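Chitin binding domain (Burkholderia pseudomallei, PDB 3UAM) probably binds chitin or a related polysaccharide and, as in other members of the AA10 lytic polysaccharide monooxygenase family, may cleave it by copper-dependent oxidation. Local coordinates at residues 31-36 with 102-107; 45-50 with 89-94; 116-121 with 129-134. All blocks are in the same frame, centred on the assembly; numbering follows the deposited sequence.

Interaction 1. Residues 31-36 with 102-107; sequences AVYLYE and HWQKHA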
loop_
_atom_site.group_PDB
_atom_site.type_symbol
_atom_site.label_atom_id
_atom_site.label_comp_id
_atom_site.label_asym_id
_atom_site.label_seq_id
_atom_site.Cartn_x
_atom_site.Cartn_y
_atom_site.Cartn_z
ATOM N N ALA A 31 2.068 -9.563 -3.201
ATOM C CA ALA A 31 1.097 -10.010 -4.206
ATOM C C ALA A 31 1.798 -10.312 -5.534
ATOM O O ALA A 31 1.461 -11.300 -6.194
ATOM C CB ALA A 31 -0.008 -8.994 -4.405
ATOM N N VAL A 32 2.764 -9.473 -5.914
ATOM C CA VAL A 32 3.557 -9.709 -7.146
ATOM C C VAL A 32 4.284 -11.058 -7.068
ATOM O O VAL A 32 4.304 -11.825 -8.040
ATOM C CB VAL A 32 4.550 -8.566 -7.421
ATOM C CG1 VAL A 32 5.603 -8.965 -8.461
ATOM C CG2 VAL A 32 3.781 -7.331 -7.872
ATOM N N TYR A 33 4.864 -11.360 -5.911
ATOM C CA TYR A 33 5.526 -12.645 -5.748
ATOM C C TYR A 33 4.514 -13.791 -5.862
ATOM O O TYR A 33 4.840 -14.838 -6.405
ATOM C CB TYR A 33 6.226 -12.745 -4.402
ATOM C CG TYR A 33 7.651 -12.274 -4.313
ATOM C CD1 TYR A 33 8.570 -12.466 -5.342
ATOM C CD2 TYR A 33 8.102 -11.703 -3.139
ATOM C CE1 TYR A 33 9.893 -12.061 -5.196
ATOM C CE2 TYR A 33 9.397 -11.288 -2.993
ATOM C CZ TYR A 33 10.285 -11.469 -4.011
ATOM O OH TYR A 33 11.566 -11.070 -3.780
ATOM N N LEU A 34 3.295 -13.615 -5.352
ATOM C CA LEU A 34 2.279 -14.656 -5.539
ATOM C C LEU A 34 1.913 -14.814 -7.015
ATOM O O LEU A 34 1.773 -15.940 -7.513
ATOM C CB LEU A 34 1.041 -14.399 -4.683
ATOM C CG LEU A 34 1.228 -14.646 -3.179
ATOM C CD1 LEU A 34 -0.129 -14.622 -2.477
ATOM C CD2 LEU A 34 1.952 -15.952 -2.891
ATOM N N TYR A 35 1.784 -13.690 -7.719
ATOM C CA TYR A 35 1.588 -13.715 -9.177
ATOM C C TYR A 35 2.714 -14.503 -9.867
ATOM O O TYR A 35 2.449 -15.361 -10.690
ATOM C CB TYR A 35 1.444 -12.287 -9.746
ATOM C CG TYR A 35 1.468 -12.201 -11.249
ATOM C CD1 TYR A 35 0.355 -12.547 -12.006
ATOM C CD2 TYR A 35 2.611 -11.772 -11.923
ATOM C CE1 TYR A 35 0.382 -12.485 -13.386
ATOM C CE2 TYR A 35 2.648 -11.713 -13.309
ATOM C CZ TYR A 35 1.524 -12.069 -14.026
ATOM O OH TYR A 35 1.529 -12.010 -15.387
ATOM N N GLU A 36 3.961 -14.272 -9.485
ATOM C CA GLU A 36 5.088 -14.954 -10.172
ATOM C C GLU A 36 5.103 -16.460 -9.881
ATOM O O GLU A 36 5.573 -17.239 -10.683
ATOM C CB GLU A 36 6.429 -14.294 -9.835
ATOM C CG GLU A 36 6.649 -13.004 -10.619
ATOM C CD GLU A 36 7.780 -12.124 -10.094
ATOM O OE1 GLU A 36 7.977 -11.029 -10.691
ATOM O OE2 GLU A 36 8.469 -12.496 -9.099
ATOM N N HIS A 102 5.103 -18.136 5.300
ATOM C CA HIS A 102 6.555 -18.012 5.110
ATOM C C HIS A 102 6.868 -17.163 3.905
ATOM O O HIS A 102 7.523 -17.592 2.941
ATOM C CB HIS A 102 7.177 -19.392 5.031
ATOM C CG HIS A 102 6.789 -20.271 6.190
ATOM N ND1 HIS A 102 7.225 -20.041 7.445
ATOM C CD2 HIS A 102 5.923 -21.358 6.266
ATOM C CE1 HIS A 102 6.675 -20.946 8.293
ATOM N NE2 HIS A 102 5.889 -21.765 7.573
ATOM N N TRP A 103 6.374 -15.925 3.955
ATOM C CA TRP A 103 6.478 -15.010 2.824
ATOM C C TRP A 103 7.905 -14.807 2.408
ATOM O O TRP A 103 8.796 -14.773 3.256
ATOM C CB TRP A 103 5.881 -13.671 3.172
ATOM C CG TRP A 103 4.441 -13.763 3.554
ATOM C CD1 TRP A 103 3.875 -13.530 4.791
ATOM C CD2 TRP A 103 3.326 -14.155 2.692
ATOM N NE1 TRP A 103 2.521 -13.712 4.736
ATOM C CE2 TRP A 103 2.131 -14.090 3.520
ATOM C CE3 TRP A 103 3.206 -14.496 1.366
ATOM C CZ2 TRP A 103 0.875 -14.361 3.018
ATOM C CZ3 TRP A 103 1.939 -14.785 0.866
ATOM C CH2 TRP A 103 0.803 -14.728 1.673
ATOM N N GLN A 104 8.128 -14.660 1.101
ATOM C CA GLN A 104 9.458 -14.372 0.584
ATOM C C GLN A 104 9.766 -12.952 1.021
ATOM O O GLN A 104 8.912 -12.075 0.893
ATOM C CB GLN A 104 9.482 -14.442 -0.941
ATOM C CG GLN A 104 9.274 -15.816 -1.547
ATOM C CD GLN A 104 9.152 -15.731 -3.065
ATOM O OE1 GLN A 104 8.079 -15.987 -3.621
ATOM N NE2 GLN A 104 10.231 -15.326 -3.732
ATOM N N LYS A 105 10.965 -12.738 1.553
ATOM C CA LYS A 105 11.327 -11.469 2.175
ATOM C C LYS A 105 12.560 -10.878 1.511
ATOM O O LYS A 105 13.549 -11.571 1.314
ATOM C CB LYS A 105 11.604 -11.680 3.666
ATOM C CG LYS A 105 10.410 -12.190 4.471
ATOM C CD LYS A 105 10.830 -12.760 5.816
ATOM C CE LYS A 105 9.672 -13.453 6.532
ATOM N NZ LYS A 105 9.114 -14.659 5.857
ATOM N N HIS A 106 12.519 -9.602 1.186
ATOM C CA HIS A 106 13.667 -8.920 0.588
ATOM C C HIS A 106 14.752 -8.675 1.614
ATOM O O HIS A 106 14.491 -8.085 2.682
ATOM C CB HIS A 106 13.235 -7.578 -0.030
ATOM C CG HIS A 106 12.256 -7.723 -1.151
ATOM N ND1 HIS A 106 12.631 -8.068 -2.382
ATOM C CD2 HIS A 106 10.855 -7.613 -1.177
ATOM C CE1 HIS A 106 11.551 -8.157 -3.177
ATOM N NE2 HIS A 106 10.459 -7.874 -2.436
ATOM N N ALA A 107 15.973 -9.099 1.296
ATOM C CA ALA A 107 17.121 -8.889 2.184
ATOM C C ALA A 107 17.460 -7.401 2.206
ATOM O O ALA A 107 17.850 -6.856 1.181
ATOM C CB ALA A 107 18.336 -9.712 1.731
HETATM O O HOH W 1 7.317 -16.036 -6.351
#
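Tyr33, on the short helix 30-36 that follows the first strand of this LPMO-type domain, packs against Gln104 and His106 where the chain runs from loop 102-105 into strand 106-108. The phenol ring carries most of the contact. Gln104 lies over one of its faces, the amide stacked at 27° to the ring plane and NE2 reaching the rim 3.6 Å from Tyr33 CE1. Gln104 CB joins it on the ring as an off-centre CH-pi contact, 4.2 Å from the Tyr33 centroid. With CG anti to its carbonyl carbon (chi1 -68°) and the chain extended beyond, Gln104 runs across the phenol, and its OE1 accepts a hydrogen bond from a water that also donates to Tyr33 O at 2.8 Å. The water thus ties the far end of the glutamine to the helix backbone and limits how the amide can turn.

The side chains of Tyr33 and His106 come toward each other from opposite directions. The His106 ring is near parallel to that of Tyr33, at 21°, but slid so far that the centroids are 5.2 Å apart and overlap is slight; Tyr33 OH lies 3.0 Å from His106 CE1. The imidazole is held by a hydrogen bond from His106 NE2 to Glu28 O.

One residue along the helix, Leu34 sets both methyls against the benzene edge of Trp103, with CD1 3.9 Å from CZ3. Trp103 is anchored in turn, its NE1 bonded to Glu96 O and its ring in a cation-pi contact with Arg30. Helix 30-36 also meets neighbouring loops, Ala31 touching Leu48 and Leu34 touching Leu94, while His106 pairs through its backbone with strand 205-215.

Interaction 2. Residues 45-50 with 89-94; sequences VNELEG and DARAQL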
loop_
_atom_site.group_PDB
_atom_site.type_symbol
_atom_site.label_atom_id
_atom_site.label_comp_id
_atom_site.label_asym_id
_atom_site.label_seq_id
_atom_site.Cartn_x
_atom_site.Cartn_y
_atom_site.Cartn_z
ATOM N N VAL A 45 -3.574 -9.098 -8.476
ATOM C CA VAL A 45 -2.396 -8.405 -7.926
ATOM C C VAL A 45 -2.579 -6.888 -7.942
ATOM O O VAL A 45 -2.101 -6.181 -7.050
ATOM C CB VAL A 45 -1.115 -8.742 -8.725
ATOM C CG1 VAL A 45 0.064 -7.886 -8.264
ATOM C CG2 VAL A 45 -0.781 -10.216 -8.568
ATOM N N ASN A 46 -3.268 -6.412 -8.980
ATOM C CA ASN A 46 -3.464 -4.985 -9.267
ATOM C C ASN A 46 -4.767 -4.357 -8.705
ATOM O O ASN A 46 -5.036 -3.165 -8.945
ATOM C CB ASN A 46 -3.489 -4.795 -10.785
ATOM C CG ASN A 46 -2.104 -4.776 -11.396
ATOM O OD1 ASN A 46 -1.346 -3.843 -11.162
ATOM N ND2 ASN A 46 -1.749 -5.822 -12.134
ATOM N N GLU A 47 -5.549 -5.148 -7.958
ATOM C CA GLU A 47 -6.858 -4.726 -7.474
ATOM C C GLU A 47 -7.011 -4.996 -5.962
ATOM O O GLU A 47 -8.068 -5.441 -5.505
ATOM C CB GLU A 47 -7.962 -5.430 -8.261
ATOM C CG GLU A 47 -8.086 -4.966 -9.695
ATOM C CD GLU A 47 -8.996 -5.838 -10.554
ATOM O OE1 GLU A 47 -9.885 -6.538 -10.033
ATOM O OE2 GLU A 47 -8.825 -5.827 -11.793
ATOM N N LEU A 48 -5.960 -4.687 -5.202
ATOM C CA LEU A 48 -5.989 -4.799 -3.764
ATOM C C LEU A 48 -6.522 -3.458 -3.244
ATOM O O LEU A 48 -5.811 -2.670 -2.620
ATOM C CB LEU A 48 -4.614 -5.170 -3.220
ATOM C CG LEU A 48 -4.016 -6.481 -3.771
ATOM C CD1 LEU A 48 -2.679 -6.782 -3.103
ATOM C CD2 LEU A 48 -4.987 -7.673 -3.648
ATOM N N GLU A 49 -7.802 -3.232 -3.543
ATOM C CA GLU A 49 -8.445 -1.929 -3.441
ATOM C C GLU A 49 -9.481 -1.943 -2.315
ATOM O O GLU A 49 -10.396 -2.775 -2.273
ATOM C CB GLU A 49 -9.108 -1.620 -4.783
ATOM C CG GLU A 49 -9.620 -0.206 -4.912
ATOM C CD GLU A 49 -10.383 0.061 -6.194
ATOM O OE1 GLU A 49 -10.418 -0.782 -7.113
ATOM O OE2 GLU A 49 -10.978 1.150 -6.284
ATOM N N GLY A 50 -9.283 -1.079 -1.338
ATOM C CA GLY A 50 -10.266 -0.909 -0.281
ATOM C C GLY A 50 -10.273 0.531 0.149
ATOM O O GLY A 50 -9.584 1.366 -0.446
ATOM N N ASP A 89 -12.060 -13.999 -3.054
ATOM C CA ASP A 89 -11.379 -14.867 -4.002
ATOM C C ASP A 89 -9.928 -15.158 -3.538
ATOM O O ASP A 89 -9.636 -15.021 -2.351
ATOM C CB ASP A 89 -11.459 -14.258 -5.405
ATOM C CG ASP A 89 -10.598 -13.011 -5.566
ATOM O OD1 ASP A 89 -9.846 -12.636 -4.650
ATOM O OD2 ASP A 89 -10.686 -12.382 -6.644
ATOM N N ALA A 90 -9.040 -15.561 -4.453
ATOM C CA ALA A 90 -7.701 -16.021 -4.066
ATOM C C ALA A 90 -6.816 -14.912 -3.471
ATOM O O ALA A 90 -5.781 -15.216 -2.870
ATOM C CB ALA A 90 -6.997 -16.702 -5.234
ATOM N N ARG A 91 -7.213 -13.651 -3.616
ATOM C CA ARG A 91 -6.537 -12.554 -2.901
ATOM C C ARG A 91 -6.525 -12.777 -1.367
ATOM O O ARG A 91 -5.689 -12.200 -0.677
ATOM C CB ARG A 91 -7.183 -11.206 -3.208
ATOM C CG ARG A 91 -6.915 -10.697 -4.613
ATOM C CD ARG A 91 -7.763 -9.471 -4.939
ATOM N NE ARG A 91 -9.079 -9.863 -5.413
ATOM C CZ ARG A 91 -9.960 -9.049 -5.987
ATOM N NH1 ARG A 91 -9.735 -7.745 -6.095
ATOM N NH2 ARG A 91 -11.108 -9.549 -6.410
ATOM N N ALA A 92 -7.445 -13.593 -0.850
ATOM C CA ALA A 92 -7.454 -13.932 0.586
ATOM C C ALA A 92 -6.172 -14.580 1.088
ATOM O O ALA A 92 -5.843 -14.436 2.265
ATOM C CB ALA A 92 -8.646 -14.829 0.927
ATOM N N GLN A 93 -5.466 -15.307 0.216
ATOM C CA GLN A 93 -4.140 -15.874 0.524
ATOM C C GLN A 93 -3.210 -14.859 1.181
ATOM O O GLN A 93 -2.410 -15.196 2.057
ATOM C CB GLN A 93 -3.438 -16.349 -0.768
ATOM C CG GLN A 93 -3.941 -17.651 -1.347
ATOM C CD GLN A 93 -3.444 -17.917 -2.780
ATOM O OE1 GLN A 93 -2.558 -18.731 -2.990
ATOM N NE2 GLN A 93 -4.015 -17.212 -3.764
ATOM N N LEU A 94 -3.311 -13.612 0.734
ATOM C CA LEU A 94 -2.404 -12.562 1.174
ATOM C C LEU A 94 -2.426 -12.292 2.669
ATOM O O LEU A 94 -1.431 -11.841 3.204
ATOM C CB LEU A 94 -2.682 -11.264 0.408
ATOM C CG LEU A 94 -2.280 -11.320 -1.075
ATOM C CD1 LEU A 94 -3.067 -10.265 -1.842
ATOM C CD2 LEU A 94 -0.772 -11.130 -1.280
HETATM O O HOH W 2 -11.267 -6.329 -8.036
#
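The guanidinium of Arg91 makes its polar contacts mainly at its edges: Glu47 O meets NH1 in the plane on one side, and the carboxylate of Asp89 lies at the NE and NH2 side. The bond from Arg91 NH1 to Glu47 O is 2.9 Å long but bent, 137° at the hydrogen, and the donor stands above the carbonyl plane. Asp89 is gripped side-on, with NE on the syn lone pair of OD1 at 3.0 Å and NH2 on OD2 at 2.9 Å. This salt bridge fixes the rotation of the group. The Glu47 carboxylate is turned 72° from the guanidinium; its OE1 is near Arg91 NH1 as a charge only, well out of the guanidinium plane, while OE2 is hydrogen-bonded to His21.

Below the charged end, Leu48 CD2 rests 3.6 Å from Arg91 CD, where the arginine chain bends at chi3 (-85°), and meets Leu94 CD1 tip to tip at 3.7 Å. Leu48 continues this apolar contact onto Ala31 of helix 30-36.

Asp89 OD1 also accepts from Arg91 N, an Asx turn leading into the 3-10 segment 90-94, and Leu48 is the centre of an inverse gamma turn: two loop motifs joined by one arginine.

Interaction 3. Residues 116-121 with 129-134; sequences ISWSYS and WTYWIT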
loop_
_atom_site.group_PDB
_atom_site.type_symbol
_atom_site.label_atom_id
_atom_site.label_comp_id
_atom_site.label_asym_id
_atom_site.label_seq_id
_atom_site.Cartn_x
_atom_site.Cartn_y
_atom_site.Cartn_z
ATOM N N ILE A 116 11.255 2.495 -4.646
ATOM C CA ILE A 116 9.969 1.835 -4.857
ATOM C C ILE A 116 9.432 2.223 -6.227
ATOM O O ILE A 116 9.437 3.430 -6.576
ATOM C CB ILE A 116 8.912 2.302 -3.843
ATOM C CG1 ILE A 116 9.430 2.207 -2.401
ATOM C CG2 ILE A 116 7.599 1.528 -4.028
ATOM C CD1 ILE A 116 9.783 0.820 -1.944
ATOM N N SER A 117 8.996 1.231 -7.011
ATOM C CA SER A 117 8.343 1.505 -8.276
ATOM C C SER A 117 6.912 0.973 -8.281
ATOM O O SER A 117 6.683 -0.218 -8.090
ATOM C CB SER A 117 9.104 0.884 -9.450
ATOM O OG SER A 117 10.371 1.494 -9.658
ATOM N N TRP A 118 5.974 1.866 -8.544
ATOM C CA TRP A 118 4.576 1.518 -8.887
ATOM C C TRP A 118 4.362 1.455 -10.370
ATOM O O TRP A 118 4.890 2.287 -11.106
ATOM C CB TRP A 118 3.627 2.567 -8.373
ATOM C CG TRP A 118 3.475 2.599 -6.886
ATOM C CD1 TRP A 118 4.295 3.235 -5.953
ATOM C CD2 TRP A 118 2.394 2.007 -6.105
ATOM N NE1 TRP A 118 3.803 3.061 -4.693
ATOM C CE2 TRP A 118 2.674 2.319 -4.719
ATOM C CE3 TRP A 118 1.262 1.256 -6.415
ATOM C CZ2 TRP A 118 1.840 1.899 -3.695
ATOM C CZ3 TRP A 118 0.435 0.847 -5.377
ATOM C CH2 TRP A 118 0.723 1.159 -4.051
ATOM N N SER A 119 3.579 0.474 -10.827
ATOM C CA SER A 119 3.080 0.449 -12.199
ATOM C C SER A 119 1.563 0.359 -12.148
ATOM O O SER A 119 0.990 0.023 -11.110
ATOM C CB SER A 119 3.653 -0.710 -12.989
ATOM O OG SER A 119 3.437 -0.515 -14.378
ATOM N N TYR A 120 0.938 0.651 -13.281
ATOM C CA TYR A 120 -0.484 0.903 -13.349
ATOM C C TYR A 120 -1.050 0.436 -14.677
ATOM O O TYR A 120 -0.325 0.187 -15.642
ATOM C CB TYR A 120 -0.789 2.418 -13.230
ATOM C CG TYR A 120 -0.147 3.147 -12.076
ATOM C CD1 TYR A 120 -0.689 3.089 -10.788
ATOM C CD2 TYR A 120 1.003 3.907 -12.264
ATOM C CE1 TYR A 120 -0.109 3.761 -9.739
ATOM C CE2 TYR A 120 1.595 4.587 -11.217
ATOM C CZ TYR A 120 1.034 4.515 -9.953
ATOM O OH TYR A 120 1.610 5.203 -8.919
ATOM N N SER A 121 -2.362 0.331 -14.696
ATOM C CA SER A 121 -3.114 0.436 -15.925
ATOM C C SER A 121 -4.255 1.446 -15.668
ATOM O O SER A 121 -4.941 1.357 -14.629
ATOM C CB SER A 121 -3.639 -0.933 -16.332
ATOM O OG SER A 121 -4.292 -0.828 -17.564
ATOM N N TRP A 129 0.773 8.951 -1.961
ATOM C CA TRP A 129 1.297 7.641 -1.681
ATOM C C TRP A 129 1.898 7.733 -0.309
ATOM O O TRP A 129 2.544 8.725 0.022
ATOM C CB TRP A 129 2.421 7.286 -2.632
ATOM C CG TRP A 129 2.052 7.155 -4.069
ATOM C CD1 TRP A 129 1.818 5.987 -4.790
ATOM C CD2 TRP A 129 1.910 8.233 -5.033
ATOM N NE1 TRP A 129 1.558 6.272 -6.110
ATOM C CE2 TRP A 129 1.596 7.598 -6.321
ATOM C CE3 TRP A 129 2.041 9.612 -4.974
ATOM C CZ2 TRP A 129 1.403 8.338 -7.474
ATOM C CZ3 TRP A 129 1.841 10.351 -6.145
ATOM C CH2 TRP A 129 1.523 9.714 -7.370
ATOM N N THR A 130 1.689 6.702 0.492
ATOM C CA THR A 130 2.144 6.668 1.866
ATOM C C THR A 130 2.853 5.331 2.093
ATOM O O THR A 130 2.440 4.304 1.515
ATOM C CB THR A 130 0.968 6.760 2.850
ATOM O OG1 THR A 130 0.307 8.030 2.709
ATOM C CG2 THR A 130 1.506 6.692 4.256
ATOM N N TYR A 131 3.922 5.362 2.886
ATOM C CA TYR A 131 4.678 4.173 3.227
ATOM C C TYR A 131 4.722 4.028 4.745
ATOM O O TYR A 131 5.187 4.899 5.436
ATOM C CB TYR A 131 6.072 4.230 2.627
ATOM C CG TYR A 131 6.022 4.344 1.119
ATOM C CD1 TYR A 131 5.963 3.200 0.335
ATOM C CD2 TYR A 131 5.994 5.581 0.485
ATOM C CE1 TYR A 131 5.900 3.277 -1.039
ATOM C CE2 TYR A 131 5.942 5.662 -0.896
ATOM C CZ TYR A 131 5.885 4.496 -1.655
ATOM O OH TYR A 131 5.806 4.510 -3.034
ATOM N N TRP A 132 4.234 2.896 5.225
ATOM C CA TRP A 132 4.128 2.578 6.645
ATOM C C TRP A 132 5.041 1.421 6.980
ATOM O O TRP A 132 5.198 0.488 6.174
ATOM C CB TRP A 132 2.677 2.168 6.992
ATOM C CG TRP A 132 1.616 3.166 6.582
ATOM C CD1 TRP A 132 0.902 3.217 5.382
ATOM C CD2 TRP A 132 1.120 4.309 7.373
ATOM N NE1 TRP A 132 0.007 4.283 5.401
ATOM C CE2 TRP A 132 0.109 4.974 6.559
ATOM C CE3 TRP A 132 1.410 4.818 8.624
ATOM C CZ2 TRP A 132 -0.547 6.118 6.992
ATOM C CZ3 TRP A 132 0.741 5.966 9.053
ATOM C CH2 TRP A 132 -0.235 6.588 8.259
ATOM N N ILE A 133 5.609 1.441 8.183
ATOM C CA ILE A 133 6.611 0.469 8.576
ATOM C C ILE A 133 6.210 -0.114 9.942
ATOM O O ILE A 133 5.712 0.607 10.836
ATOM C CB ILE A 133 8.028 1.094 8.638
ATOM C CG1 ILE A 133 9.096 0.030 8.889
ATOM C CG2 ILE A 133 8.106 2.154 9.729
ATOM C CD1 ILE A 133 9.363 -0.906 7.745
ATOM N N THR A 134 6.431 -1.421 10.074
ATOM C CA THR A 134 6.162 -2.133 11.299
ATOM C C THR A 134 7.101 -1.641 12.388
ATOM O O THR A 134 8.229 -1.213 12.135
ATOM C CB THR A 134 6.287 -3.666 11.124
ATOM O OG1 THR A 134 7.486 -3.986 10.384
ATOM C CG2 THR A 134 5.082 -4.238 10.385
#
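Trp118 and Tyr131 both carry CG anti to the carbonyl carbon (chi1 -70° and -59°), which sends their rings past one another in opposite directions until the indole N-H of one meets the hydroxyl of the other. Trp118 NE1 donates to Tyr131 OH at 3.0 Å, with the oxygen lying in the indole plane. A second bond of the same kind runs the other way between the strands: Trp129 NE1 donates to Tyr120 OH, also at 3.0 Å, with the hydroxyl at the edge of the Trp129 ring. Both bonds are appreciably bent.

Between these two bonds the tryptophans meet edge-to-face. Trp129 turns its CD1 edge onto one face of Trp118, CD1 lying 3.5 Å from Trp118 NE1 and displaced toward the rim; the five-membered rings are 4.7 Å apart between centroids with planes at 56°. Ile116 fills in beside the phenol of Tyr131, where CG2 sits 3.6 Å from Tyr131 OH and both CG1 and CG2 touch CE1.

Strands 116-121 and 129-133 belong to different sheets, and their short axes approach only to 11.3 Å, so the contact is made by side chains across the interior of the E-set-type sandwich. Trp129 also stacks on Trp198 of strand 190-200, and Ala196 of that strand lies against Trp118 and Tyr131.

Each hydroxyl has a further partner on strand 179-184: Tyr120 OH is hydrogen-bonded to Thr179 OG1 and Tyr131 OH to His181 ND1. Both phenol oxygens accept an indole N-H and are engaged a second time, so this largely buried aromatic interface keeps its polar atoms satisfied and is held by directional bonds as well as by ring contacts.

How the interactions relate
Along the chain both segments of interaction 2 fall between the two segments of interaction 1, and interaction 3 follows both contacts. Their centres stand 14 to 15 Å apart. Interactions 1 and 2 are in direct touch, since Trp103 packs on the backbone of Gln93 and Leu94. Interaction 3 touches neither; its nearest atoms are about 8 Å from interaction 1 and about 5 Å from interaction 2. All three reach the mixed sheet containing strand 205-215. Interaction 3 joins that sheet to the three-stranded one, interaction 1 sets helix 30-36 against the lead-in to strand 106-108, and interaction 2 sets the lead-in to strand 49-51 against the 3-10 segment 90-94.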